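Local coordinates for protein AlyGC (Glaciecola chathamensis, PDB 5GKD) that degrades alginate as a family 6 polysaccharide lyase, probably by beta-elimination in an active site that holds a calcium ion, at residues 58-63 with 78-83; 368-373 with 403-408. All coordinates share one frame; numbering follows the deposited sequence.

Contact 1 of 2, residues 58-63 with 78-83; sequences VFLTGQ and LVFKDG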
loop_
_atom_site.group_PDB
_atom_site.type_symbol
_atom_site.label_atom_id
_atom_site.label_comp_id
_atom_site.label_asym_id
_atom_site.label_seq_id
_atom_site.Cartn_x
_atom_site.Cartn_y
_atom_site.Cartn_z
ATOM N N VAL A 58 8.625 33.070 -12.931
ATOM C CA VAL A 58 7.356 32.483 -13.353
ATOM C C VAL A 58 7.413 30.999 -13.044
ATOM O O VAL A 58 8.184 30.245 -13.656
ATOM C CB VAL A 58 7.066 32.727 -14.839
ATOM C CG1 VAL A 58 5.836 31.956 -15.276
ATOM C CG2 VAL A 58 6.917 34.210 -15.107
ATOM N N PHE A 59 6.580 30.578 -12.109
ATOM C CA PHE A 59 6.504 29.201 -11.666
ATOM C C PHE A 59 5.171 28.620 -12.080
ATOM O O PHE A 59 4.134 29.267 -11.915
ATOM C CB PHE A 59 6.658 29.118 -10.145
ATOM C CG PHE A 59 7.910 29.740 -9.644
ATOM C CD1 PHE A 59 9.114 29.064 -9.736
ATOM C CD2 PHE A 59 7.896 31.009 -9.091
ATOM C CE1 PHE A 59 10.275 29.630 -9.276
ATOM C CE2 PHE A 59 9.068 31.585 -8.633
ATOM C CZ PHE A 59 10.258 30.890 -8.728
ATOM N N LEU A 60 5.202 27.410 -12.605
ATOM C CA LEU A 60 4.002 26.643 -12.892
ATOM C C LEU A 60 3.992 25.473 -11.921
ATOM O O LEU A 60 4.858 24.596 -11.994
ATOM C CB LEU A 60 3.960 26.176 -14.342
ATOM C CG LEU A 60 3.305 27.188 -15.280
ATOM C CD1 LEU A 60 4.181 28.396 -15.425
ATOM C CD2 LEU A 60 2.982 26.603 -16.631
ATOM N N THR A 61 3.012 25.463 -11.021
ATOM C CA THR A 61 3.009 24.571 -9.871
ATOM C C THR A 61 1.714 23.760 -9.826
ATOM O O THR A 61 0.797 23.943 -10.630
ATOM C CB THR A 61 3.183 25.349 -8.558
ATOM O OG1 THR A 61 2.020 26.158 -8.303
ATOM C CG2 THR A 61 4.418 26.231 -8.615
ATOM N N GLY A 62 1.650 22.850 -8.868
ATOM C CA GLY A 62 0.492 21.980 -8.775
ATOM C C GLY A 62 0.369 21.126 -10.015
ATOM O O GLY A 62 1.366 20.678 -10.590
ATOM N N GLN A 63 -0.871 20.913 -10.454
ATOM C CA GLN A 63 -1.134 20.057 -11.613
ATOM C C GLN A 63 -1.131 20.908 -12.879
ATOM O O GLN A 63 -2.143 21.108 -13.538
ATOM C CB GLN A 63 -2.434 19.282 -11.434
ATOM C CG GLN A 63 -2.251 18.033 -10.586
ATOM C CD GLN A 63 -1.694 18.371 -9.209
ATOM O OE1 GLN A 63 -2.420 18.862 -8.343
ATOM N NE2 GLN A 63 -0.399 18.166 -9.021
ATOM N N LEU A 78 10.338 29.423 -18.168
ATOM C CA LEU A 78 9.380 28.911 -17.197
ATOM C C LEU A 78 10.072 27.928 -16.262
ATOM O O LEU A 78 11.055 27.276 -16.633
ATOM C CB LEU A 78 8.198 28.203 -17.893
ATOM C CG LEU A 78 7.503 28.940 -19.046
ATOM C CD1 LEU A 78 6.437 28.067 -19.690
ATOM C CD2 LEU A 78 6.919 30.258 -18.534
ATOM N N VAL A 79 9.535 27.812 -15.056
ATOM C CA VAL A 79 9.992 26.853 -14.059
ATOM C C VAL A 79 8.790 26.022 -13.623
ATOM O O VAL A 79 7.817 26.573 -13.089
ATOM C CB VAL A 79 10.627 27.538 -12.840
ATOM C CG1 VAL A 79 11.067 26.486 -11.811
ATOM C CG2 VAL A 79 11.812 28.411 -13.257
ATOM N N PHE A 80 8.851 24.706 -13.850
ATOM C CA PHE A 80 7.901 23.777 -13.249
ATOM C C PHE A 80 8.512 23.234 -11.961
ATOM O O PHE A 80 9.617 22.687 -11.973
ATOM C CB PHE A 80 7.535 22.620 -14.181
ATOM C CG PHE A 80 6.865 23.033 -15.459
ATOM C CD1 PHE A 80 7.605 23.581 -16.508
ATOM C CD2 PHE A 80 5.515 22.839 -15.636
ATOM C CE1 PHE A 80 6.991 23.974 -17.688
ATOM C CE2 PHE A 80 4.893 23.215 -16.818
ATOM C CZ PHE A 80 5.632 23.778 -17.842
ATOM N N LYS A 81 7.789 23.392 -10.856
ATOM C CA LYS A 81 8.211 22.914 -9.546
ATOM C C LYS A 81 6.971 22.826 -8.675
ATOM O O LYS A 81 5.907 23.328 -9.040
ATOM C CB LYS A 81 9.257 23.843 -8.916
ATOM C CG LYS A 81 8.670 25.160 -8.422
ATOM C CD LYS A 81 9.705 25.992 -7.677
ATOM C CE LYS A 81 9.027 27.117 -6.918
ATOM N NZ LYS A 81 9.994 28.007 -6.204
ATOM N N ASP A 82 7.125 22.200 -7.508
ATOM C CA ASP A 82 6.052 22.070 -6.511
ATOM C C ASP A 82 4.771 21.536 -7.137
ATOM O O ASP A 82 3.691 22.096 -6.958
ATOM C CB ASP A 82 5.777 23.400 -5.806
ATOM C CG ASP A 82 6.990 23.945 -5.076
ATOM O OD1 ASP A 82 7.846 23.157 -4.633
ATOM O OD2 ASP A 82 7.080 25.174 -4.936
ATOM N N GLY A 83 4.892 20.450 -7.888
ATOM C CA GLY A 83 3.716 19.835 -8.471
ATOM C C GLY A 83 4.063 18.634 -9.321
ATOM O O GLY A 83 5.116 18.017 -9.149
#
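Lys-81 stretches across the ring of Phe-59 and sets NZ over one face, 3.9 Å from the ring centroid and displaced toward the rim, a cation-pi contact. Its CG lies between the backbone N and the carbonyl carbon (chi1 73°), and the chain beyond is extended, which brings the methylenes onto the ring as well: CE of Lys-81 is 3.4 Å from CD1 of Phe-59. With an alanine in place of the lysine, that ring face would probably lose both its charged mate and its aliphatic cover, leaving the phenyl freer to turn. Val-79 meets the same ring obliquely, its CB 3.8 Å from Phe-59 CD1.

These are parallel strands from successive coils of the right-handed beta-helix expected of the pectate-lyase-like clan. On the other side of the strands Leu-60 and Phe-80 run alongside each other in the same direction, with Leu-60 CB above the aromatic face, 4.3 Å from the Phe-80 centroid. Between the strands Leu-60 N gives Val-79 O a short, nearly straight bond (2.8 Å, 169°), and Val-79 N reaches Val-58 O at 3.1 Å. The following bond, Lys-81 N to Leu-60 O, is weak. Beyond it a beta bulge shifts the register by one, and Gly-62 N turns to Asp-82 O at 2.9 Å, tilted 35° from the carbonyl plane. The strands then pair at Gly-62 and Gly-83, where a CB on Gly-83 would collide with Gly-62 O. Strand 29-32 flanks strand 58-62 through backbone bonds of Phe-59 and Thr-61 to Trp-31, while Phe-80 packs onward against Ile-111 of the next coil.

Contact 2 of 2, residues 368-373 with 403-408; sequences DNLLNQ and KTQQKY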
loop_
_atom_site.group_PDB
_atom_site.type_symbol
_atom_site.label_atom_id
_atom_site.label_comp_id
_atom_site.label_asym_id
_atom_site.label_seq_id
_atom_site.Cartn_x
_atom_site.Cartn_y
_atom_site.Cartn_z
ATOM N N ASP A 368 45.149 -2.614 -35.202
ATOM C CA ASP A 368 45.776 -1.350 -34.814
ATOM C C ASP A 368 45.195 -0.773 -33.525
ATOM O O ASP A 368 44.945 0.426 -33.436
ATOM C CB ASP A 368 45.678 -0.322 -35.942
ATOM C CG ASP A 368 46.394 -0.773 -37.194
ATOM O OD1 ASP A 368 47.468 -1.394 -37.065
ATOM O OD2 ASP A 368 45.874 -0.534 -38.308
ATOM N N ASN A 369 44.978 -1.612 -32.516
ATOM C CA ASN A 369 44.625 -1.117 -31.191
ATOM C C ASN A 369 45.860 -1.100 -30.301
ATOM O O ASN A 369 46.679 -2.016 -30.355
ATOM C CB ASN A 369 43.526 -1.967 -30.555
ATOM C CG ASN A 369 42.264 -1.981 -31.386
ATOM O OD1 ASN A 369 41.545 -0.983 -31.461
ATOM N ND2 ASN A 369 41.997 -3.107 -32.029
ATOM N N LEU A 370 45.995 -0.050 -29.489
ATOM C CA LEU A 370 47.178 0.165 -28.665
ATOM C C LEU A 370 46.831 0.002 -27.193
ATOM O O LEU A 370 45.847 0.577 -26.704
ATOM C CB LEU A 370 47.790 1.550 -28.902
ATOM C CG LEU A 370 49.128 1.783 -28.189
ATOM C CD1 LEU A 370 50.194 0.847 -28.762
ATOM C CD2 LEU A 370 49.601 3.223 -28.301
ATOM N N LEU A 371 47.659 -0.765 -26.500
ATOM C CA LEU A 371 47.553 -1.092 -25.091
ATOM C C LEU A 371 48.824 -0.636 -24.395
ATOM O O LEU A 371 49.915 -0.732 -24.967
ATOM C CB LEU A 371 47.438 -2.604 -24.903
ATOM C CG LEU A 371 46.284 -3.348 -24.265
ATOM C CD1 LEU A 371 46.683 -4.809 -24.121
ATOM C CD2 LEU A 371 45.909 -2.747 -22.933
ATOM N N ASN A 372 48.703 -0.188 -23.146
ATOM C CA ASN A 372 49.905 0.077 -22.369
ATOM C C ASN A 372 50.555 -1.240 -21.942
ATOM O O ASN A 372 49.889 -2.269 -21.786
ATOM C CB ASN A 372 49.604 0.977 -21.163
ATOM C CG ASN A 372 48.674 0.335 -20.148
ATOM O OD1 ASN A 372 47.502 0.073 -20.429
ATOM N ND2 ASN A 372 49.180 0.119 -18.945
ATOM N N GLN A 373 51.880 -1.196 -21.764
ATOM C CA GLN A 373 52.671 -2.424 -21.711
ATOM C C GLN A 373 52.414 -3.233 -20.447
ATOM O O GLN A 373 52.608 -4.452 -20.456
ATOM C CB GLN A 373 54.158 -2.085 -21.816
ATOM C CG GLN A 373 54.622 -1.105 -20.757
ATOM C CD GLN A 373 56.087 -0.733 -20.898
ATOM O OE1 GLN A 373 56.740 -1.066 -21.892
ATOM N NE2 GLN A 373 56.609 -0.038 -19.895
ATOM N N LYS A 403 53.435 11.937 -29.602
ATOM C CA LYS A 403 52.608 12.333 -30.739
ATOM C C LYS A 403 52.300 11.146 -31.651
ATOM O O LYS A 403 51.198 11.053 -32.199
ATOM C CB LYS A 403 53.292 13.453 -31.533
ATOM C CG LYS A 403 52.333 14.261 -32.420
ATOM C CD LYS A 403 51.669 15.386 -31.621
ATOM C CE LYS A 403 50.430 15.969 -32.291
ATOM N NZ LYS A 403 50.546 16.275 -33.748
ATOM N N THR A 404 53.254 10.225 -31.827
ATOM C CA THR A 404 52.991 9.079 -32.690
ATOM C C THR A 404 51.912 8.169 -32.114
ATOM O O THR A 404 51.236 7.470 -32.873
ATOM C CB THR A 404 54.267 8.266 -32.940
ATOM O OG1 THR A 404 54.827 7.846 -31.692
ATOM C CG2 THR A 404 55.280 9.082 -33.693
ATOM N N GLN A 405 51.742 8.145 -30.792
ATOM C CA GLN A 405 50.682 7.334 -30.200
ATOM C C GLN A 405 49.318 8.026 -30.219
ATOM O O GLN A 405 48.313 7.393 -29.875
ATOM C CB GLN A 405 51.054 6.948 -28.760
ATOM C CG GLN A 405 52.186 5.928 -28.678
ATOM C CD GLN A 405 52.712 5.729 -27.261
ATOM O OE1 GLN A 405 52.469 6.535 -26.357
ATOM N NE2 GLN A 405 53.451 4.650 -27.069
ATOM N N GLN A 406 49.254 9.294 -30.624
ATOM C CA GLN A 406 47.994 10.014 -30.711
ATOM C C GLN A 406 47.177 9.648 -31.939
ATOM O O GLN A 406 46.046 10.126 -32.064
ATOM C CB GLN A 406 48.238 11.522 -30.690
ATOM C CG GLN A 406 48.584 12.038 -29.311
ATOM C CD GLN A 406 48.944 13.496 -29.333
ATOM O OE1 GLN A 406 48.771 14.164 -30.343
ATOM N NE2 GLN A 406 49.459 13.995 -28.235
ATOM N N LYS A 407 47.704 8.821 -32.836
ATOM C CA LYS A 407 46.893 8.253 -33.906
ATOM C C LYS A 407 46.015 7.118 -33.409
ATOM O O LYS A 407 45.253 6.538 -34.190
ATOM C CB LYS A 407 47.787 7.760 -35.047
ATOM C CG LYS A 407 48.557 6.483 -34.754
ATOM C CD LYS A 407 49.519 6.151 -35.907
ATOM C CE LYS A 407 49.669 4.652 -36.125
ATOM N NZ LYS A 407 50.516 4.353 -37.320
ATOM N N TYR A 408 46.128 6.781 -32.132
ATOM C CA TYR A 408 45.260 5.820 -31.488
ATOM C C TYR A 408 44.342 6.562 -30.538
ATOM O O TYR A 408 44.765 7.485 -29.830
ATOM C CB TYR A 408 46.053 4.765 -30.719
ATOM C CG TYR A 408 47.065 4.014 -31.563
ATOM C CD1 TYR A 408 48.362 4.483 -31.709
ATOM C CD2 TYR A 408 46.724 2.829 -32.200
ATOM C CE1 TYR A 408 49.300 3.789 -32.467
ATOM C CE2 TYR A 408 47.643 2.133 -32.959
ATOM C CZ TYR A 408 48.933 2.620 -33.090
ATOM O OH TYR A 408 49.845 1.935 -33.855
#
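Leu-370 and Tyr-408 make the main apolar meeting, their side chains crossing at about a right angle. CB of Leu-370 sits over one face of the phenol ring in a CH-pi contact, 3.9 Å from the Tyr-408 centroid and 20° off the ring normal. With CG anti to the backbone N (chi1 -173°), Leu-370 also lays its CD2 branch over the same face, 3.8 Å from Tyr-408 CD1. The same methyl is shared with Gln-405, whose CG lies 3.8 Å from Leu-370 CD2; the methyl sits in the corner between the ring and the aliphatic stem of Gln-405.

The polar approach is at the rim: the carbonyl O of Asp-368 lies near the ring plane, 3.2 Å from Tyr-408 CE2, facing the slightly positive ring hydrogens. Within the loop, Tyr-408 N bonds to Gln-405 O at 3.2 Å, closing the turn that carries both residues to Leu-370. The amide of Gln-405 makes a weak bond through NE2 to Asp-387 O.

Leu-370 sits on strand 364-372, hydrogen-bonded through its backbone to Asn-344 and Ile-346 of strand 339-347, while its neighbour Asn-369 points away from the loop and bonds through ND2 to Met-341 O. The loop 403-408 is laid against the late coils of the beta-helix, with Gln-405 on Ala-386 and Tyr-408 on Glu-384 of strand 383-386.

How the contacts relate
Contacts 1 and 2 mark the early and late coils of one parallel beta-helix. Their centres are 51 Å apart and their nearest atoms about 41 Å, so they do not touch; intervening coils separate them. Contact 1 joins two strands of adjacent coils; contact 2 instead lays a loop that follows the coils against a strand. The calcium ion, held by Asn-180, Glu-183, Glu-212 and Glu-214, and the carbonate pocket of Glu-214, Arg-240, Arg-264 and Tyr-303 belong to chain lying between the two in sequence. Neither contact contributes a residue to those sites.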